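Local coordinates for putative angiotensinogen (Lampetra fluviatilis, PDB 5INW), which is a serpin that binds heparin, which promotes its inhibition of thrombin through a template mechanism, at residues M279-K284 against V345-P350. The protein carries 1 engineered substitution. Sequence-based numbering, arbitrary orientation.
Sequences MHQRAK and VQLSLP
Met279 and Leu349 exchange both backbone bonds of a hydrogen-bonded antiparallel pair: Met279 N donates to Leu349 O at 2.8 Å, and Leu349 N returns a bond to Met279 O. Gln281 and Leu347 repeat the exchange two residues on, the straighter half being Leu347 N to Gln281 O (2.9 Å, 174°). The third pair is uneven, for Val345 N reaches Ala283 O, whereas the return bond from Ala283 N to Val345 O is weak, bent to 133°. Three carbonyls also receive CA-H contacts from the intervening non-hydrogen-bonded pairs, among them Leu347 O from His280 CA at 3.5 Å. The pairing belongs to beta-sheet C of the serpin fold, with strand 273-283 as s3C and 345-350 as s2C; the sheet continues into the C-terminal peptide chain, whose strand, s1C, pairs in parallel with Gln346, Leu347 and Ser348. Side chains alternate between the faces. On one, Met279 bends at chi3, turning CE back to lie 4.0 Å from Leu349 CD2, and Leu347 and Leu349 pack on Leu300. On the other, the His280 ring meets Ser348 obliquely, CE1 lying 4.0 Å from CB, by van der Waals contact and not by a hydrogen bond. With a glycine in place of His280, Ser348 CB would probably lose its imidazole neighbour on strand 273-283, opening a gap beside it. Further along that face, the Gln346 amide approaches the aliphatic part of Arg282, NE2 standing 3.6 Å from CG; the Arg282 guanidinium, its plane 79° from the amide's, instead makes a cation-pi contact with Tyr344.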
loop_
_atom_site.group_PDB
_atom_site.type_symbol
_atom_site.label_atom_id
_atom_site.label_comp_id
_atom_site.label_asym_id
_atom_site.label_seq_id
_atom_site.Cartn_x
_atom_site.Cartn_y
_atom_site.Cartn_z
ATOM N N MET A 279 11.654 4.480 -21.127
ATOM C CA MET A 279 10.627 5.113 -21.973
ATOM C C MET A 279 10.901 6.579 -22.080
ATOM O O MET A 279 11.644 7.125 -21.254
ATOM C CB MET A 279 9.227 4.934 -21.376
ATOM C CG MET A 279 8.834 3.473 -21.201
ATOM S SD MET A 279 7.272 3.271 -20.388
ATOM C CE MET A 279 7.484 4.157 -18.842
ATOM N N HIS A 280 10.275 7.210 -23.083
ATOM C CA HIS A 280 10.621 8.578 -23.469
ATOM C C HIS A 280 9.432 9.343 -24.006
ATOM O O HIS A 280 8.655 8.820 -24.825
ATOM C CB HIS A 280 11.713 8.559 -24.512
ATOM C CG HIS A 280 12.987 7.958 -24.038
ATOM N ND1 HIS A 280 13.934 8.685 -23.352
ATOM C CD2 HIS A 280 13.485 6.708 -24.169
ATOM C CE1 HIS A 280 14.957 7.903 -23.062
ATOM N NE2 HIS A 280 14.716 6.701 -23.555
ATOM N N GLN A 281 9.304 10.586 -23.539
ATOM C CA GLN A 281 8.210 11.460 -23.965
ATOM C C GLN A 281 8.521 12.937 -23.699
ATOM O O GLN A 281 9.290 13.336 -22.787
ATOM C CB GLN A 281 6.819 11.108 -23.352
ATOM C CG GLN A 281 6.657 11.395 -21.862
ATOM C CD GLN A 281 5.264 11.094 -21.322
ATOM O OE1 GLN A 281 4.422 10.493 -21.984
ATOM N NE2 GLN A 281 5.032 11.511 -20.101
ATOM N N ARG A 282 7.933 13.751 -24.559
ATOM C CA ARG A 282 7.956 15.172 -24.411
ATOM C C ARG A 282 6.517 15.529 -24.081
ATOM O O ARG A 282 5.670 15.543 -24.980
ATOM C CB ARG A 282 8.467 15.860 -25.690
ATOM C CG ARG A 282 9.231 17.138 -25.382
ATOM C CD ARG A 282 9.416 18.095 -26.556
ATOM N NE ARG A 282 8.186 18.816 -26.876
ATOM C CZ ARG A 282 8.093 19.862 -27.696
ATOM N NH1 ARG A 282 9.164 20.350 -28.314
ATOM N NH2 ARG A 282 6.902 20.428 -27.904
ATOM N N ALA A 283 6.230 15.793 -22.801
ATOM C CA ALA A 283 4.908 16.309 -22.413
ATOM C C ALA A 283 4.966 17.427 -21.369
ATOM O O ALA A 283 6.028 17.701 -20.803
ATOM C CB ALA A 283 4.027 15.170 -21.949
ATOM N N LYS A 284 3.810 18.054 -21.141
ATOM C CA LYS A 284 3.635 19.134 -20.158
ATOM C C LYS A 284 3.404 18.579 -18.737
ATOM O O LYS A 284 2.273 18.308 -18.342
ATOM C CB LYS A 284 2.457 20.024 -20.573
ATOM C CG LYS A 284 2.591 20.577 -21.978
ATOM C CD LYS A 284 1.474 21.534 -22.335
ATOM C CE LYS A 284 1.677 21.980 -23.760
ATOM N NZ LYS A 284 0.701 23.024 -24.144
ATOM N N VAL A 345 8.252 19.110 -21.039
ATOM C CA VAL A 345 9.399 18.549 -20.328
ATOM C C VAL A 345 9.914 17.304 -21.050
ATOM O O VAL A 345 9.126 16.572 -21.687
ATOM C CB VAL A 345 8.990 18.144 -18.902
ATOM C CG1 VAL A 345 10.182 17.599 -18.134
ATOM C CG2 VAL A 345 8.387 19.341 -18.180
ATOM N N GLN A 346 11.216 17.057 -20.930
ATOM C CA GLN A 346 11.851 15.868 -21.486
ATOM C C GLN A 346 11.963 14.790 -20.427
ATOM O O GLN A 346 12.801 14.879 -19.538
ATOM C CB GLN A 346 13.250 16.218 -21.980
ATOM C CG GLN A 346 13.274 17.191 -23.140
ATOM C CD GLN A 346 12.801 16.557 -24.426
ATOM O OE1 GLN A 346 12.369 15.389 -24.432
ATOM N NE2 GLN A 346 12.870 17.311 -25.533
ATOM N N LEU A 347 11.118 13.767 -20.513
ATOM C CA LEU A 347 11.075 12.753 -19.461
ATOM C C LEU A 347 11.658 11.461 -19.947
ATOM O O LEU A 347 11.394 11.053 -21.073
ATOM C CB LEU A 347 9.652 12.510 -18.982
ATOM C CG LEU A 347 9.475 11.452 -17.878
ATOM C CD1 LEU A 347 10.130 11.840 -16.575
ATOM C CD2 LEU A 347 7.995 11.168 -17.646
ATOM N N SER A 348 12.436 10.825 -19.080
ATOM C CA SER A 348 13.004 9.485 -19.294
ATOM C C SER A 348 12.645 8.633 -18.050
ATOM O O SER A 348 12.983 9.022 -16.924
ATOM C CB SER A 348 14.532 9.571 -19.467
ATOM O OG SER A 348 14.936 10.788 -20.110
ATOM N N LEU A 349 11.927 7.521 -18.240
ATOM C CA LEU A 349 11.409 6.693 -17.146
ATOM C C LEU A 349 11.485 5.200 -17.444
ATOM O O LEU A 349 10.902 4.767 -18.447
ATOM C CB LEU A 349 9.930 7.025 -16.902
ATOM C CG LEU A 349 9.134 6.387 -15.738
ATOM C CD1 LEU A 349 9.722 6.849 -14.424
ATOM C CD2 LEU A 349 7.649 6.763 -15.808
ATOM N N PRO A 350 12.102 4.396 -16.531
ATOM C CA PRO A 350 12.139 2.936 -16.690
ATOM C C PRO A 350 10.766 2.271 -16.818
ATOM O O PRO A 350 9.791 2.770 -16.280
ATOM C CB PRO A 350 12.837 2.466 -15.421
ATOM C CG PRO A 350 13.721 3.599 -15.031
ATOM C CD PRO A 350 12.975 4.841 -15.426
#